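Local structure of ARF-like GTPase (4M9Q) at residues L10-A15 with E88-T93; G46-E51 with R171-L176; M92-V97 with K128-A133. The protein belongs to the ADP-ribosylation factor family of small GTPases and here holds phosphoaminophosphonic acid-guanylate ester and a magnesium ion. One frame throughout, in Å; residues are numbered along the deposited sequence.

Contact 1: residues L10-A15 with E88-T93. With GNP (phosphoaminophosphonic acid-guanylate ester), chain D.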
loop_
_atom_site.group_PDB
_atom_site.type_symbol
_atom_site.label_atom_id
_atom_site.label_comp_id
_atom_site.label_asym_id
_atom_site.label_seq_id
_atom_site.Cartn_x
_atom_site.Cartn_y
_atom_site.Cartn_z
ATOM N N LEU A 10 -2.977 0.520 0.931
ATOM C CA LEU A 10 -4.228 -0.180 1.025
ATOM C C LEU A 10 -4.119 -1.262 2.088
ATOM O O LEU A 10 -3.046 -1.502 2.636
ATOM C CB LEU A 10 -4.540 -0.828 -0.326
ATOM C CG LEU A 10 -4.620 0.078 -1.569
ATOM C CD1 LEU A 10 -4.947 -0.803 -2.754
ATOM C CD2 LEU A 10 -5.636 1.169 -1.371
ATOM N N GLY A 11 -5.252 -1.898 2.378
ATOM C CA GLY A 11 -5.349 -2.903 3.445
ATOM C C GLY A 11 -6.613 -2.678 4.252
ATOM O O GLY A 11 -7.180 -1.618 4.195
ATOM N N LEU A 12 -7.023 -3.671 5.035
ATOM C CA LEU A 12 -8.307 -3.611 5.732
ATOM C C LEU A 12 -8.247 -2.533 6.804
ATOM O O LEU A 12 -7.161 -2.115 7.250
ATOM C CB LEU A 12 -8.628 -4.944 6.414
ATOM C CG LEU A 12 -8.774 -6.210 5.576
ATOM C CD1 LEU A 12 -9.123 -7.392 6.477
ATOM C CD2 LEU A 12 -9.793 -6.054 4.441
ATOM N N ASP A 13 -9.423 -2.108 7.244
ATOM C CA ASP A 13 -9.493 -1.224 8.374
ATOM C C ASP A 13 -8.756 -1.883 9.544
ATOM O O ASP A 13 -8.751 -3.090 9.698
ATOM C CB ASP A 13 -10.937 -0.919 8.735
ATOM C CG ASP A 13 -11.706 -2.145 9.124
ATOM O OD1 ASP A 13 -12.030 -2.938 8.211
ATOM O OD2 ASP A 13 -11.987 -2.329 10.336
ATOM N N ASN A 14 -8.065 -1.060 10.311
ATOM C CA ASN A 14 -7.354 -1.471 11.497
ATOM C C ASN A 14 -5.975 -2.099 11.248
ATOM O O ASN A 14 -5.252 -2.431 12.192
ATOM C CB ASN A 14 -8.235 -2.388 12.368
ATOM C CG ASN A 14 -7.825 -2.360 13.830
ATOM O OD1 ASN A 14 -7.753 -1.286 14.428
ATOM N ND2 ASN A 14 -7.535 -3.537 14.410
ATOM N N ALA A 15 -5.577 -2.199 9.987
ATOM C CA ALA A 15 -4.329 -2.869 9.649
ATOM C C ALA A 15 -3.115 -2.050 10.126
ATOM O O ALA A 15 -2.056 -2.635 10.546
ATOM C CB ALA A 15 -4.253 -3.106 8.159
ATOM N N GLU A 88 -8.537 -14.062 5.857
ATOM C CA GLU A 88 -9.304 -14.471 4.687
ATOM C C GLU A 88 -9.974 -13.281 4.004
ATOM O O GLU A 88 -9.989 -13.242 2.772
ATOM C CB GLU A 88 -10.317 -15.563 5.011
ATOM C CG GLU A 88 -10.818 -16.290 3.770
ATOM C CD GLU A 88 -9.851 -17.354 3.283
ATOM O OE1 GLU A 88 -8.787 -17.507 3.905
ATOM O OE2 GLU A 88 -10.149 -18.035 2.281
ATOM N N GLU A 89 -10.508 -12.307 4.756
ATOM C CA GLU A 89 -11.062 -11.132 4.086
ATOM C C GLU A 89 -9.962 -10.250 3.487
ATOM O O GLU A 89 -10.174 -9.616 2.449
ATOM C CB GLU A 89 -12.050 -10.293 4.897
ATOM C CG GLU A 89 -11.545 -9.612 6.114
ATOM C CD GLU A 89 -12.466 -8.475 6.587
ATOM O OE1 GLU A 89 -12.922 -7.614 5.783
ATOM O OE2 GLU A 89 -12.741 -8.431 7.812
ATOM N N SER A 90 -8.795 -10.232 4.113
ATOM C CA SER A 90 -7.705 -9.459 3.552
ATOM C C SER A 90 -7.289 -10.120 2.240
ATOM O O SER A 90 -7.014 -9.424 1.272
ATOM C CB SER A 90 -6.523 -9.353 4.524
ATOM O OG SER A 90 -5.659 -8.271 4.172
ATOM N N LYS A 91 -7.260 -11.445 2.210
ATOM C CA LYS A 91 -6.980 -12.175 0.988
ATOM C C LYS A 91 -8.005 -11.850 -0.133
ATOM O O LYS A 91 -7.631 -11.645 -1.297
ATOM C CB LYS A 91 -6.928 -13.682 1.290
ATOM C CG LYS A 91 -6.758 -14.614 0.091
ATOM C CD LYS A 91 -6.828 -16.085 0.526
ATOM C CE LYS A 91 -7.079 -17.030 -0.636
ATOM N NZ LYS A 91 -7.588 -18.359 -0.202
ATOM N N MET A 92 -9.292 -11.817 0.200
ATOM C CA MET A 92 -10.305 -11.555 -0.818
ATOM C C MET A 92 -10.166 -10.107 -1.269
ATOM O O MET A 92 -10.381 -9.776 -2.433
ATOM C CB MET A 92 -11.716 -11.803 -0.290
ATOM C CG MET A 92 -12.015 -13.260 0.046
ATOM S SD MET A 92 -13.768 -13.603 0.370
ATOM C CE MET A 92 -14.464 -11.976 0.761
ATOM N N THR A 93 -9.798 -9.237 -0.341
ATOM C CA THR A 93 -9.712 -7.819 -0.650
ATOM C C THR A 93 -8.534 -7.542 -1.591
ATOM O O THR A 93 -8.636 -6.774 -2.567
ATOM C CB THR A 93 -9.571 -7.015 0.642
ATOM O OG1 THR A 93 -10.781 -7.145 1.395
ATOM C CG2 THR A 93 -9.386 -5.625 0.347
HETATM P PG GNP D . -8.529 2.637 8.554
HETATM O O1G GNP D . -8.085 4.194 8.496
HETATM O O2G GNP D . -8.173 1.890 7.222
HETATM O O3G GNP D . -10.010 2.608 8.974
HETATM N N3B GNP D . -7.518 1.891 9.699
HETATM P PB GNP D . -5.849 2.088 9.524
HETATM O O1B GNP D . -5.450 3.542 8.946
HETATM O O2B GNP D . -5.380 0.954 8.655
HETATM O O3A GNP D . -5.362 1.851 11.017
HETATM P PA GNP D . -4.575 2.858 11.965
HETATM O O1A GNP D . -5.625 3.855 12.268
HETATM O O2A GNP D . -3.296 3.206 11.289
HETATM O "O5'" GNP D . -4.304 1.861 13.183
HETATM C "C5'" GNP D . -5.403 1.093 13.730
HETATM C "C4'" GNP D . -5.147 0.772 15.226
HETATM O "O4'" GNP D . -3.972 -0.051 15.268
HETATM C "C3'" GNP D . -4.745 1.978 16.063
HETATM O "O3'" GNP D . -4.958 1.776 17.459
HETATM C "C2'" GNP D . -3.259 2.014 15.949
HETATM O "O2'" GNP D . -2.601 2.649 17.005
HETATM C "C1'" GNP D . -2.944 0.553 16.031
HETATM N N9 GNP D . -1.637 0.147 15.506
HETATM C C8 GNP D . -1.146 0.503 14.320
HETATM N N7 GNP D . 0.038 -0.086 14.105
HETATM C C5 GNP D . 0.325 -0.820 15.185
HETATM C C6 GNP D . 1.467 -1.665 15.573
HETATM O O6 GNP D . 2.455 -1.815 14.831
HETATM N N1 GNP D . 1.394 -2.274 16.738
HETATM C C2 GNP D . 0.324 -2.138 17.582
HETATM N N2 GNP D . 0.383 -2.793 18.744
HETATM N N3 GNP D . -0.767 -1.377 17.302
HETATM C C4 GNP D . -0.786 -0.673 16.120
HETATM O O HOH W 1 -5.296 -6.021 5.485
#
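L12 sets the two methyls of its isobutyl group against one face of helix 87-99, and nearly all of the contact runs through this branch. CD1 presses on the stem of E89, 3.3 Å from its CG, and also reaches S90, with 3.8 Å between L12 CD1 and S90 CB. The other methyl goes one helical turn further on, where L12 CD2 comes within 3.4 Å of T93 OG1. CG of L12 lies anti to its carbonyl carbon (chi1 -61°) and chi2 is extended, which spreads the two methyls between E89 and T93.

Water adds a polar link: it accepts from L12 N at 3.0 Å and lies 2.6 Å from S90 OG, a hydroxyl that also bonds to Y77. T93 OG1 donates to E89 O at 2.8 Å, reaching that oxygen from the face opposite to the one used by T93 N, and this intrahelical bond fixes the rotation of the T93 hydroxyl that L12 CD2 touches. The E89 carboxylate makes salt bridges with R86 and R62; because R86 also pairs with D13, it probably offsets the like charges of D13 and E89.

On its other flank the 10-15 segment belongs to the pocket of phosphoaminophosphonic acid-guanylate ester, with N14 N 3.1 Å from N3B of that ligand. This matches the P-loop of small GTPases, where the chain leaves strand 3-10 and turns, here in a type II turn from L12 to A15, into helix 17-24. L12 thus joins that loop to helix 87-99, while L10 and T93 both rest on strand 74-80.

Contact 2: residues G46-E51 with R171-L176. With SO4 (sulfate ion), chain F.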
loop_
_atom_site.group_PDB
_atom_site.type_symbol
_atom_site.label_atom_id
_atom_site.label_comp_id
_atom_site.label_asym_id
_atom_site.label_seq_id
_atom_site.Cartn_x
_atom_site.Cartn_y
_atom_site.Cartn_z
ATOM N N GLY A 46 15.512 7.667 -2.601
ATOM C CA GLY A 46 16.460 7.796 -3.640
ATOM C C GLY A 46 16.127 8.981 -4.506
ATOM O O GLY A 46 15.974 10.109 -4.034
ATOM N N LYS A 47 15.963 8.645 -5.769
ATOM C CA LYS A 47 15.878 9.527 -6.907
ATOM C C LYS A 47 14.421 9.868 -7.201
ATOM O O LYS A 47 14.122 10.524 -8.148
ATOM C CB LYS A 47 16.464 8.712 -8.046
ATOM C CG LYS A 47 16.548 9.309 -9.404
ATOM C CD LYS A 47 16.513 8.196 -10.448
ATOM C CE LYS A 47 17.567 7.126 -10.195
ATOM N NZ LYS A 47 17.609 6.099 -11.277
ATOM N N TYR A 48 13.513 9.434 -6.335
ATOM C CA TYR A 48 12.076 9.610 -6.556
ATOM C C TYR A 48 11.341 10.452 -5.513
ATOM O O TYR A 48 11.620 10.398 -4.324
ATOM C CB TYR A 48 11.437 8.241 -6.572
ATOM C CG TYR A 48 11.799 7.442 -7.771
ATOM C CD1 TYR A 48 12.873 6.593 -7.757
ATOM C CD2 TYR A 48 11.104 7.594 -8.945
ATOM C CE1 TYR A 48 13.236 5.881 -8.885
ATOM C CE2 TYR A 48 11.467 6.903 -10.078
ATOM C CZ TYR A 48 12.523 6.040 -10.029
ATOM O OH TYR A 48 12.920 5.357 -11.139
ATOM N N LYS A 49 10.409 11.240 -6.005
ATOM C CA LYS A 49 9.430 11.916 -5.179
ATOM C C LYS A 49 8.265 10.936 -5.171
ATOM O O LYS A 49 7.849 10.513 -6.226
ATOM C CB LYS A 49 9.042 13.256 -5.817
ATOM C CG LYS A 49 8.514 14.287 -4.830
ATOM C CD LYS A 49 8.186 15.642 -5.502
ATOM C CE LYS A 49 7.148 16.426 -4.686
ATOM N NZ LYS A 49 6.667 17.704 -5.287
ATOM N N ILE A 50 7.784 10.532 -4.002
ATOM C CA ILE A 50 6.726 9.513 -3.899
ATOM C C ILE A 50 5.493 10.136 -3.273
ATOM O O ILE A 50 5.534 10.585 -2.131
ATOM C CB ILE A 50 7.212 8.309 -3.065
ATOM C CG1 ILE A 50 8.426 7.663 -3.769
ATOM C CG2 ILE A 50 6.148 7.263 -2.987
ATOM C CD1 ILE A 50 9.412 7.082 -2.834
ATOM N N GLU A 51 4.419 10.191 -4.051
ATOM C CA GLU A 51 3.116 10.564 -3.585
ATOM C C GLU A 51 2.410 9.335 -3.003
ATOM O O GLU A 51 2.209 8.339 -3.723
ATOM C CB GLU A 51 2.343 11.098 -4.749
ATOM C CG GLU A 51 1.134 11.937 -4.367
ATOM C CD GLU A 51 0.450 12.581 -5.603
ATOM O OE1 GLU A 51 0.309 11.943 -6.698
ATOM O OE2 GLU A 51 0.053 13.760 -5.487
ATOM N N ARG A 171 13.405 -0.131 -11.603
ATOM C CA ARG A 171 13.811 -1.136 -12.571
ATOM C C ARG A 171 12.880 -1.223 -13.802
ATOM O O ARG A 171 13.357 -1.543 -14.877
ATOM C CB ARG A 171 13.918 -2.496 -11.853
ATOM C CG ARG A 171 15.304 -2.866 -11.286
ATOM C CD ARG A 171 15.964 -1.784 -10.423
ATOM N NE ARG A 171 16.217 -2.192 -9.034
ATOM C CZ ARG A 171 15.795 -3.332 -8.471
ATOM N NH1 ARG A 171 15.095 -4.214 -9.174
ATOM N NH2 ARG A 171 16.072 -3.596 -7.203
ATOM N N GLU A 172 11.577 -0.938 -13.655
ATOM C CA GLU A 172 10.593 -0.992 -14.789
ATOM C C GLU A 172 10.066 0.373 -15.189
ATOM O O GLU A 172 9.098 0.472 -15.949
ATOM C CB GLU A 172 9.383 -1.873 -14.445
ATOM C CG GLU A 172 9.713 -3.263 -13.872
ATOM C CD GLU A 172 10.380 -4.242 -14.854
ATOM O OE1 GLU A 172 11.005 -5.218 -14.360
ATOM O OE2 GLU A 172 10.283 -4.056 -16.099
ATOM N N PHE A 173 10.672 1.439 -14.687
ATOM C CA PHE A 173 10.022 2.741 -14.780
ATOM C C PHE A 173 9.764 3.152 -16.217
ATOM O O PHE A 173 8.758 3.826 -16.503
ATOM C CB PHE A 173 10.863 3.808 -14.104
ATOM C CG PHE A 173 10.164 5.121 -13.936
ATOM C CD1 PHE A 173 9.315 5.328 -12.868
ATOM C CD2 PHE A 173 10.362 6.163 -14.854
ATOM C CE1 PHE A 173 8.675 6.536 -12.711
ATOM C CE2 PHE A 173 9.738 7.392 -14.687
ATOM C CZ PHE A 173 8.900 7.579 -13.607
ATOM N N GLY A 174 10.684 2.760 -17.101
ATOM C CA GLY A 174 10.615 3.123 -18.524
ATOM C C GLY A 174 9.365 2.628 -19.239
ATOM O O GLY A 174 8.845 3.299 -20.132
ATOM N N ARG A 175 8.879 1.462 -18.829
ATOM C CA ARG A 175 7.654 0.888 -19.377
ATOM C C ARG A 175 6.449 1.280 -18.547
ATOM O O ARG A 175 5.401 1.608 -19.080
ATOM C CB ARG A 175 7.772 -0.636 -19.424
ATOM C CG ARG A 175 8.644 -1.109 -20.580
ATOM C CD ARG A 175 8.998 -2.586 -20.504
ATOM N NE ARG A 175 9.975 -2.881 -19.448
ATOM C CZ ARG A 175 10.744 -3.972 -19.402
ATOM N NH1 ARG A 175 10.685 -4.898 -20.365
ATOM N NH2 ARG A 175 11.588 -4.139 -18.383
ATOM N N LEU A 176 6.616 1.255 -17.235
ATOM C CA LEU A 176 5.521 1.471 -16.301
ATOM C C LEU A 176 4.941 2.897 -16.304
ATOM O O LEU A 176 3.714 3.090 -16.227
ATOM C CB LEU A 176 6.013 1.139 -14.894
ATOM C CG LEU A 176 4.979 0.827 -13.826
ATOM C CD1 LEU A 176 3.878 -0.076 -14.360
ATOM C CD2 LEU A 176 5.691 0.164 -12.667
HETATM S S SO4 F . 16.767 4.671 -6.803
HETATM O O1 SO4 F . 15.932 5.837 -6.446
HETATM O O2 SO4 F . 17.987 4.700 -5.948
HETATM O O3 SO4 F . 15.988 3.405 -6.626
HETATM O O4 SO4 F . 17.186 4.775 -8.222
#
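Y48 overlaps F173 along one side of its phenol, from CE2 out to the hydroxyl. The two side chains run past each other in opposite directions, each from its own backbone, and the nearest carbons are Y48 CE2 and F173 CE1 at 3.9 Å. With ring centroids 5.5 Å apart and planes inclined at 56°, the pair is oblique, fitting neither a parallel stack nor a T shape. Relative to the tyrosine ring, F173 CE1 sits at the edge, near its plane. The phenol oxygen extends past the phenylalanine ring toward its root, where Y48 OH lies 3.9 Å from F173 CB. F173 meets it there because its CG is anti to the backbone N (chi1 -170°), which carries the ring out from the helix toward the strand.

A hydrogen bond from Y48 OH to D170 holds the far end of the phenol to the same helix, one turn before F173. The opposite edge of the ring borders a sulfate ion, probably from the crystallisation liquor: its O1 is 3.4 Å from Y48 CD1, near the ring plane. That oxygen takes a nearly straight hydrogen bond from K47 N, 2.9 Å long at an N-H...O angle of 173°. K47, bent at chi3, curls its chain beside the ion and brings NZ to 3.4 Å from O4.

The helix is kinked here, and E172 O accepts from both R175 N and L176 N. In the fold, this packing joins the start of strand 48-55 to the C-terminal helix 157-190. V166 of that helix also touches Y48, and R3 of the adjacent strand 3-10 touches both Y48 and F173.

Contact 3: residues M92-V97 with K128-A133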
loop_
_atom_site.group_PDB
_atom_site.type_symbol
_atom_site.label_atom_id
_atom_site.label_comp_id
_atom_site.label_asym_id
_atom_site.label_seq_id
_atom_site.Cartn_x
_atom_site.Cartn_y
_atom_site.Cartn_z
ATOM N N MET A 92 -9.292 -11.817 0.200
ATOM C CA MET A 92 -10.305 -11.555 -0.818
ATOM C C MET A 92 -10.166 -10.107 -1.269
ATOM O O MET A 92 -10.381 -9.776 -2.433
ATOM C CB MET A 92 -11.716 -11.803 -0.290
ATOM C CG MET A 92 -12.015 -13.260 0.046
ATOM S SD MET A 92 -13.768 -13.603 0.370
ATOM C CE MET A 92 -14.464 -11.976 0.761
ATOM N N THR A 93 -9.798 -9.237 -0.341
ATOM C CA THR A 93 -9.712 -7.819 -0.650
ATOM C C THR A 93 -8.534 -7.542 -1.591
ATOM O O THR A 93 -8.636 -6.774 -2.567
ATOM C CB THR A 93 -9.571 -7.015 0.642
ATOM O OG1 THR A 93 -10.781 -7.145 1.395
ATOM C CG2 THR A 93 -9.386 -5.625 0.347
ATOM N N MET A 94 -7.422 -8.191 -1.315
ATOM C CA MET A 94 -6.278 -8.070 -2.191
ATOM C C MET A 94 -6.595 -8.687 -3.546
ATOM O O MET A 94 -6.266 -8.116 -4.573
ATOM C CB MET A 94 -5.035 -8.709 -1.589
ATOM C CG MET A 94 -3.778 -8.321 -2.362
ATOM S SD MET A 94 -2.251 -8.645 -1.438
ATOM C CE MET A 94 -2.546 -10.370 -1.164
ATOM N N ALA A 95 -7.246 -9.838 -3.550
ATOM C CA ALA A 95 -7.625 -10.474 -4.813
ATOM C C ALA A 95 -8.366 -9.462 -5.730
ATOM O O ALA A 95 -8.011 -9.289 -6.888
ATOM C CB ALA A 95 -8.478 -11.720 -4.564
ATOM N N GLU A 96 -9.382 -8.799 -5.187
ATOM C CA GLU A 96 -10.120 -7.801 -5.919
ATOM C C GLU A 96 -9.208 -6.732 -6.546
ATOM O O GLU A 96 -9.414 -6.321 -7.698
ATOM C CB GLU A 96 -11.129 -7.110 -5.009
ATOM C CG GLU A 96 -12.557 -7.640 -5.102
ATOM C CD GLU A 96 -13.571 -6.520 -5.321
ATOM O OE1 GLU A 96 -13.341 -5.377 -4.813
ATOM O OE2 GLU A 96 -14.596 -6.790 -6.020
ATOM N N VAL A 97 -8.222 -6.269 -5.784
ATOM C CA VAL A 97 -7.301 -5.282 -6.276
ATOM C C VAL A 97 -6.506 -5.887 -7.420
ATOM O O VAL A 97 -6.389 -5.312 -8.487
ATOM C CB VAL A 97 -6.338 -4.809 -5.157
ATOM C CG1 VAL A 97 -5.182 -4.028 -5.748
ATOM C CG2 VAL A 97 -7.084 -3.972 -4.123
ATOM N N LYS A 128 0.905 -17.488 3.084
ATOM C CA LYS A 128 -0.199 -18.445 3.026
ATOM C C LYS A 128 -1.509 -17.705 3.173
ATOM O O LYS A 128 -2.385 -17.855 2.342
ATOM C CB LYS A 128 -0.103 -19.560 4.100
ATOM C CG LYS A 128 0.163 -20.936 3.503
ATOM C CD LYS A 128 -0.219 -22.111 4.412
ATOM C CE LYS A 128 0.429 -23.422 3.918
ATOM N NZ LYS A 128 0.213 -24.614 4.798
ATOM N N GLY A 129 -1.627 -16.900 4.225
ATOM C CA GLY A 129 -2.897 -16.287 4.582
ATOM C C GLY A 129 -3.437 -15.403 3.476
ATOM O O GLY A 129 -4.630 -15.356 3.265
ATOM N N LEU A 130 -2.558 -14.696 2.765
ATOM C CA LEU A 130 -3.007 -13.816 1.673
ATOM C C LEU A 130 -3.034 -14.531 0.336
ATOM O O LEU A 130 -3.378 -13.918 -0.699
ATOM C CB LEU A 130 -2.169 -12.554 1.566
ATOM C CG LEU A 130 -2.349 -11.538 2.675
ATOM C CD1 LEU A 130 -1.469 -10.346 2.350
ATOM C CD2 LEU A 130 -3.781 -11.097 2.817
ATOM N N GLY A 131 -2.726 -15.826 0.360
ATOM C CA GLY A 131 -2.839 -16.661 -0.853
ATOM C C GLY A 131 -1.988 -16.103 -1.985
ATOM O O GLY A 131 -2.441 -15.959 -3.123
ATOM N N LEU A 132 -0.752 -15.781 -1.631
ATOM C CA LEU A 132 0.156 -15.090 -2.504
ATOM C C LEU A 132 0.936 -16.086 -3.329
ATOM O O LEU A 132 1.602 -15.720 -4.292
ATOM C CB LEU A 132 1.123 -14.190 -1.697
ATOM C CG LEU A 132 0.574 -12.957 -0.950
ATOM C CD1 LEU A 132 1.704 -12.339 -0.138
ATOM C CD2 LEU A 132 -0.042 -11.913 -1.865
ATOM N N ALA A 133 0.862 -17.352 -2.964
ATOM C CA ALA A 133 1.469 -18.382 -3.794
ATOM C C ALA A 133 1.034 -18.226 -5.285
ATOM O O ALA A 133 1.793 -18.574 -6.210
ATOM C CB ALA A 133 1.113 -19.756 -3.248
#
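M94 reaches from helix 87-99 to L130 and L132, and it contributes 76 of the 125 Å² buried between the two segments. From CB the chain runs outward with CG anti to the backbone N (chi1 -168°) and stays extended through chi2, so that the sulfur is carried clear of the helix. SD lies on the L132 side. At chi3 (56°) the chain bends and drops the terminal methyl between the two leucines. CE then lies 3.5 Å from L130 CB and 3.7 Å from L130 CD1, which places it along the flank of that side chain, and it comes within 4.1 Å of L132 CG. Its modelled approach to L132 CD2 is closer than carbons can sit, and that detail is doubtful. M94 crosses each leucine at about a right angle.

The leucines are brought to the methionine by the way helix 123-129 ends. G131, with phi at 58°, closes it in a Schellman motif with two bonds back into the last turn, among them G131 N to K128 O at 2.9 Å. The positive phi suits a glycine, and it turns the chain between L130 and L132 so that both side chains flank the one methyl.

The contact is apolar packing, without a hydrogen bond or salt bridge between the segments, and all three touching residues are buried. Beneath lies the central sheet: M94 rests on Y77 and L130 on V79 of strand 74-80, both leucines touch I110 of strand 108-113, and L132 continues onto H139 and V141 of strand 139-143.

From the N terminus, the chain leaves strand 3-10 through the nucleotide-binding loop and enters contact 1, which closes only when helix 87-99 is reached. Before that, strand 48-55 has opened contact 2, so contacts 1 and 2 cross along the sequence. Contact 3 starts on the residues where contact 1 ends, M92 and T93, and closes at the end of helix 123-129; it is nested inside the long loop that contact 2 completes from helix 157-190. Contacts 1 and 3 touch, and both use helix 87-99, which meets the ligand loop on one flank and 128-133 on another. Contact 2, its centre 26 Å from that of contact 1 and 25 Å from that of contact 3, joins strand 48-55 to helix 157-190, on the opposite side of the chain's centre from contact 1.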